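Local coordinates for protein 4-hydroxybutyrate coenzyme A transferase (Shewanella oneidensis, PDB 2OAS) that probably transfers coenzyme A between acyl-CoA thioesters and carboxylic acids such as acetate or 4-hydroxybutyrate, and binds coenzyme A, at residues A[361-366]-A[406-411]. Sequence-based numbering, arbitrary orientation.
With COA (coenzyme A), chain C.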
ATOM      1  N   SER A 361     -22.631  -1.676  12.954  1.00 43.75           N
ATOM      2  CA  SER A 361     -21.855  -0.455  12.803  1.00 41.91           C
ATOM      3  C   SER A 361     -20.681  -0.721  11.864  1.00 41.10           C
ATOM      4  O   SER A 361     -19.900  -1.644  12.094  1.00 40.81           O
ATOM      5  CB  SER A 361     -21.336  -0.006  14.171  1.00 43.55           C
ATOM      6  OG  SER A 361     -20.495   1.126  14.065  1.00 43.55           O
ATOM      7  N   ARG A 362     -20.563   0.072  10.799  1.00 39.74           N
ATOM      8  CA  ARG A 362     -19.466  -0.107   9.855  1.00 39.65           C
ATOM      9  C   ARG A 362     -18.155   0.302  10.522  1.00 39.80           C
ATOM     10  O   ARG A 362     -17.065  -0.147  10.153  1.00 39.58           O
ATOM     11  CB  ARG A 362     -19.713   0.706   8.582  1.00 40.64           C
ATOM     12  CG  ARG A 362     -20.908   0.212   7.788  1.00 41.49           C
ATOM     13  CD  ARG A 362     -20.758   0.503   6.318  1.00 41.86           C
ATOM     14  NE  ARG A 362     -21.876  -0.043   5.567  1.00 44.36           N
ATOM     15  CZ  ARG A 362     -21.940  -0.103   4.240  1.00 44.15           C
ATOM     16  NH1 ARG A 362     -23.010  -0.620   3.660  1.00 45.85           N
ATOM     17  NH2 ARG A 362     -20.943   0.345   3.491  1.00 42.20           N
ATOM     18  N   ILE A 363     -18.275   1.166  11.519  1.00 38.69           N
ATOM     19  CA  ILE A 363     -17.130   1.609  12.274  1.00 38.66           C
ATOM     20  C   ILE A 363     -17.137   0.763  13.535  1.00 39.00           C
ATOM     21  O   ILE A 363     -17.863   1.051  14.488  1.00 38.85           O
ATOM     22  CB  ILE A 363     -17.258   3.069  12.653  1.00 38.40           C
ATOM     23  CG1 ILE A 363     -17.447   3.902  11.391  1.00 39.53           C
ATOM     24  CG2 ILE A 363     -16.043   3.509  13.428  1.00 38.18           C
ATOM     25  CD1 ILE A 363     -17.773   5.334  11.669  1.00 42.47           C
ATOM     26  N   ALA A 364     -16.344  -0.303  13.513  1.00 39.33           N
ATOM     27  CA  ALA A 364     -16.241  -1.224  14.632  1.00 39.84           C
ATOM     28  C   ALA A 364     -14.984  -0.927  15.417  1.00 40.19           C
ATOM     29  O   ALA A 364     -14.032  -0.359  14.889  1.00 39.65           O
ATOM     30  CB  ALA A 364     -16.194  -2.656  14.126  1.00 38.95           C
ATOM     31  N   SER A 365     -14.979  -1.316  16.687  1.00 39.50           N
ATOM     32  CA  SER A 365     -13.816  -1.083  17.518  1.00 40.25           C
ATOM     33  C   SER A 365     -12.633  -1.852  16.922  1.00 39.43           C
ATOM     34  O   SER A 365     -11.495  -1.398  16.971  1.00 38.55           O
ATOM     35  CB  SER A 365     -14.090  -1.552  18.944  1.00 41.38           C
ATOM     36  OG  SER A 365     -14.398  -2.931  18.954  1.00 44.99           O
ATOM     37  N   VAL A 366     -12.912  -3.016  16.350  1.00 39.41           N
ATOM     38  CA  VAL A 366     -11.862  -3.807  15.748  1.00 39.44           C
ATOM     39  C   VAL A 366     -12.432  -4.554  14.558  1.00 40.07           C
ATOM     40  O   VAL A 366     -13.621  -4.873  14.518  1.00 41.51           O
ATOM     41  CB  VAL A 366     -11.265  -4.819  16.760  1.00 40.82           C
ATOM     42  CG1 VAL A 366     -12.271  -5.911  17.072  1.00 39.55           C
ATOM     43  CG2 VAL A 366      -9.997  -5.409  16.208  1.00 40.71           C
ATOM     44  N   ASN A 406     -16.918   9.990  16.467  1.00 38.61           N
ATOM     45  CA  ASN A 406     -17.749  11.176  16.301  1.00 37.55           C
ATOM     46  C   ASN A 406     -18.582  11.148  15.024  1.00 36.16           C
ATOM     47  O   ASN A 406     -19.530  11.921  14.896  1.00 36.55           O
ATOM     48  CB  ASN A 406     -16.916  12.456  16.321  1.00 39.65           C
ATOM     49  CG  ASN A 406     -16.418  12.803  17.714  1.00 43.07           C
ATOM     50  OD1 ASN A 406     -17.142  12.650  18.706  1.00 43.99           O
ATOM     51  ND2 ASN A 406     -15.177  13.289  17.797  1.00 43.04           N
ATOM     52  N   ILE A 407     -18.230  10.278  14.080  1.00 33.81           N
ATOM     53  CA  ILE A 407     -19.004  10.174  12.844  1.00 32.31           C
ATOM     54  C   ILE A 407     -19.715   8.821  12.796  1.00 30.99           C
ATOM     55  O   ILE A 407     -20.397   8.485  11.831  1.00 29.79           O
ATOM     56  CB  ILE A 407     -18.121  10.349  11.564  1.00 30.61           C
ATOM     57  CG1 ILE A 407     -17.093   9.218  11.468  1.00 30.47           C
ATOM     58  CG2 ILE A 407     -17.446  11.722  11.573  1.00 29.08           C
ATOM     59  CD1 ILE A 407     -16.203   9.310  10.244  1.00 29.48           C
ATOM     60  N   ALA A 408     -19.541   8.037  13.848  1.00 31.94           N
ATOM     61  CA  ALA A 408     -20.199   6.738  13.924  1.00 33.12           C
ATOM     62  C   ALA A 408     -21.645   6.973  14.357  1.00 32.54           C
ATOM     63  O   ALA A 408     -21.947   7.974  15.001  1.00 31.04           O
ATOM     64  CB  ALA A 408     -19.486   5.851  14.937  1.00 32.29           C
ATOM     65  N   HIS A 409     -22.544   6.065  14.006  1.00 34.15           N
ATOM     66  CA  HIS A 409     -23.940   6.241  14.398  1.00 36.46           C
ATOM     67  C   HIS A 409     -24.013   6.331  15.921  1.00 36.85           C
ATOM     68  O   HIS A 409     -23.419   5.513  16.626  1.00 34.35           O
ATOM     69  CB  HIS A 409     -24.789   5.070  13.895  1.00 35.92           C
ATOM     70  CG  HIS A 409     -26.267   5.293  14.021  1.00 38.64           C
ATOM     71  ND1 HIS A 409     -26.930   5.272  15.232  1.00 38.02           N
ATOM     72  CD2 HIS A 409     -27.216   5.522  13.077  1.00 38.79           C
ATOM     73  CE1 HIS A 409     -28.221   5.475  15.026  1.00 37.87           C
ATOM     74  NE2 HIS A 409     -28.420   5.628  13.729  1.00 36.79           N
ATOM     75  N   PRO A 410     -24.740   7.334  16.441  1.00 38.05           N
ATOM     76  CA  PRO A 410     -24.878   7.517  17.888  1.00 39.43           C
ATOM     77  C   PRO A 410     -25.316   6.279  18.685  1.00 40.16           C
ATOM     78  O   PRO A 410     -25.059   6.197  19.880  1.00 39.46           O
ATOM     79  CB  PRO A 410     -25.860   8.688  17.995  1.00 39.13           C
ATOM     80  CG  PRO A 410     -26.632   8.612  16.704  1.00 39.41           C
ATOM     81  CD  PRO A 410     -25.572   8.307  15.709  1.00 38.37           C
ATOM     82  N   ASP A 411     -25.965   5.313  18.039  1.00 41.81           N
ATOM     83  CA  ASP A 411     -26.381   4.116  18.764  1.00 43.24           C
ATOM     84  C   ASP A 411     -25.183   3.239  19.130  1.00 43.39           C
ATOM     85  O   ASP A 411     -25.331   2.276  19.876  1.00 43.22           O
ATOM     86  CB  ASP A 411     -27.386   3.275  17.953  1.00 44.35           C
ATOM     87  CG  ASP A 411     -28.767   3.929  17.847  1.00 46.44           C
ATOM     88  OD1 ASP A 411     -29.052   4.874  18.630  1.00 45.96           O
ATOM     89  OD2 ASP A 411     -29.572   3.480  16.989  1.00 45.19           O
TER
HETATM   90  N1A COA C 501     -20.847  -5.778   8.311  1.00 61.29           N
HETATM   91  C2A COA C 501     -21.952  -6.668   7.960  1.00 61.98           C
HETATM   92  N3A COA C 501     -22.602  -6.349   6.673  1.00 61.87           N
HETATM   93  C4A COA C 501     -22.178  -5.214   5.834  1.00 62.27           C
HETATM   94  C5A COA C 501     -21.077  -4.351   6.182  1.00 62.79           C
HETATM   95  C6A COA C 501     -20.415  -4.643   7.475  1.00 61.78           C
HETATM   96  N6A COA C 501     -19.332  -3.846   7.920  1.00 60.23           N
HETATM   97  N7A COA C 501     -20.900  -3.377   5.213  1.00 62.96           N
HETATM   98  C8A COA C 501     -21.884  -3.661   4.250  1.00 63.13           C
HETATM   99  N9A COA C 501     -22.673  -4.781   4.601  1.00 63.18           N
HETATM  100  C1B COA C 501     -23.783  -5.368   3.878  1.00 64.39           C
HETATM  101  C2B COA C 501     -24.999  -4.477   3.476  1.00 65.05           C
HETATM  102  O2B COA C 501     -26.142  -4.765   4.201  1.00 65.31           O
HETATM  103  C3B COA C 501     -25.185  -4.640   1.968  1.00 66.26           C
HETATM  104  O3B COA C 501     -26.546  -5.079   1.662  1.00 69.91           O
HETATM  105  P3B COA C 501     -27.074  -5.342   0.193  1.00 72.29           P
HETATM  106  O7A COA C 501     -26.937  -4.196  -0.728  1.00 73.24           O
HETATM  107  O8A COA C 501     -26.328  -6.496  -0.394  1.00 72.41           O
HETATM  108  O9A COA C 501     -28.472  -5.740   0.280  1.00 72.10           O
HETATM  109  C4B COA C 501     -24.135  -5.573   1.498  1.00 64.41           C
HETATM  110  O4B COA C 501     -23.333  -5.988   2.617  1.00 63.86           O
HETATM  111  C5B COA C 501     -23.473  -4.692   0.356  1.00 62.82           C
HETATM  112  O5B COA C 501     -22.870  -3.502   0.891  1.00 60.28           O
HETATM  113  P1A COA C 501     -22.727  -2.026   0.143  1.00 59.48           P
HETATM  114  O1A COA C 501     -23.977  -1.460  -0.285  1.00 60.50           O
HETATM  115  O2A COA C 501     -22.048  -1.011   1.035  1.00 59.13           O
HETATM  116  O3A COA C 501     -21.793  -2.381  -1.080  1.00 59.59           O
HETATM  117  P2A COA C 501     -21.302  -1.338  -2.124  1.00 60.33           P
HETATM  118  O4A COA C 501     -21.763  -1.734  -3.452  1.00 61.11           O
HETATM  119  O5A COA C 501     -21.814  -0.011  -1.838  1.00 59.29           O
HETATM  120  O6A COA C 501     -19.852  -1.103  -2.101  1.00 60.07           O
HETATM  121  CBP COA C 501     -17.447  -1.639  -1.535  1.00 57.18           C
HETATM  122  CCP COA C 501     -18.841  -0.891  -1.117  1.00 58.07           C
HETATM  123  CDP COA C 501     -18.053  -3.073  -1.339  1.00 56.31           C
HETATM  124  CEP COA C 501     -16.311  -1.389  -0.450  1.00 56.41           C
HETATM  125  CAP COA C 501     -16.994  -1.389  -3.137  1.00 56.44           C
HETATM  126  OAP COA C 501     -16.716   0.045  -3.106  1.00 55.72           O
HETATM  127  C9P COA C 501     -15.705  -2.110  -3.548  1.00 55.69           C
HETATM  128  O9P COA C 501     -15.806  -3.099  -4.258  1.00 54.38           O
HETATM  129  N8P COA C 501     -14.474  -1.571  -3.095  1.00 56.32           N
HETATM  130  C7P COA C 501     -13.088  -1.971  -3.299  1.00 55.65           C
HETATM  131  C6P COA C 501     -12.116  -0.913  -3.941  1.00 55.85           C
HETATM  132  C5P COA C 501     -12.119  -0.852  -5.413  1.00 56.48           C
HETATM  133  O5P COA C 501     -11.058  -0.734  -6.036  1.00 57.13           O
HETATM  134  N4P COA C 501     -13.420  -0.951  -6.024  1.00 58.14           N
HETATM  135  C3P COA C 501     -13.839  -0.953  -7.418  1.00 59.42           C
HETATM  136  C2P COA C 501     -13.278   0.205  -8.326  1.00 59.96           C
HETATM  137  S1P COA C 501     -12.471  -0.400  -9.836  1.00 60.53           S
HETATM  138  O   HOH W   1     -21.673   3.552  13.198  1.00 33.35           O
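I363 meets I407 and A408 in a small, buried apolar contact, extended by one water. It joins the short edge strand 363-364, beside the coenzyme A pocket, to the turn leading into helix 410-422. The tip of I363 does the touching. Its CD1 lies 3.6 Å from A408 CA and 3.7 Å from A408 CB. I407 adds its CG1 branch, 3.9 Å from I363 CD1. I363 has CG1 anti to its carbonyl carbon (chi1 -57°) and an extended end (chi2 172°), which carries CD1 across to the turn. L416 of helix 410-422 also packs on A408. No direct hydrogen bond links the segments. Instead, a water donates to S361 OG and accepts from H409 N, at 2.8 Å from each. S361 OG in turn donates to I363 O, 2.7 Å away, from well above the carbonyl plane. H409 is the N-cap residue of the helix. Its ND1 accepts from D411 N in the ring plane, with a nearly straight bond (166°).

The R362 side chain runs into the coenzyme A site, away from I407 and A408. NH1 and NH2 both donate to O2A of the coenzyme A diphosphate, at 2.8 and 3.0 Å. Adenine C8A sits over one guanidinium face, offset toward its rim. Replacing R362 by an alanine would remove these two N-H donors, and O2A would probably be held less firmly, with C8A losing the guanidinium beside it. Consecutive residues serve different surroundings: I363 gives hydrocarbon to the turn before the helix, and the R362 guanidinium is likely to offset negative diphosphate charge.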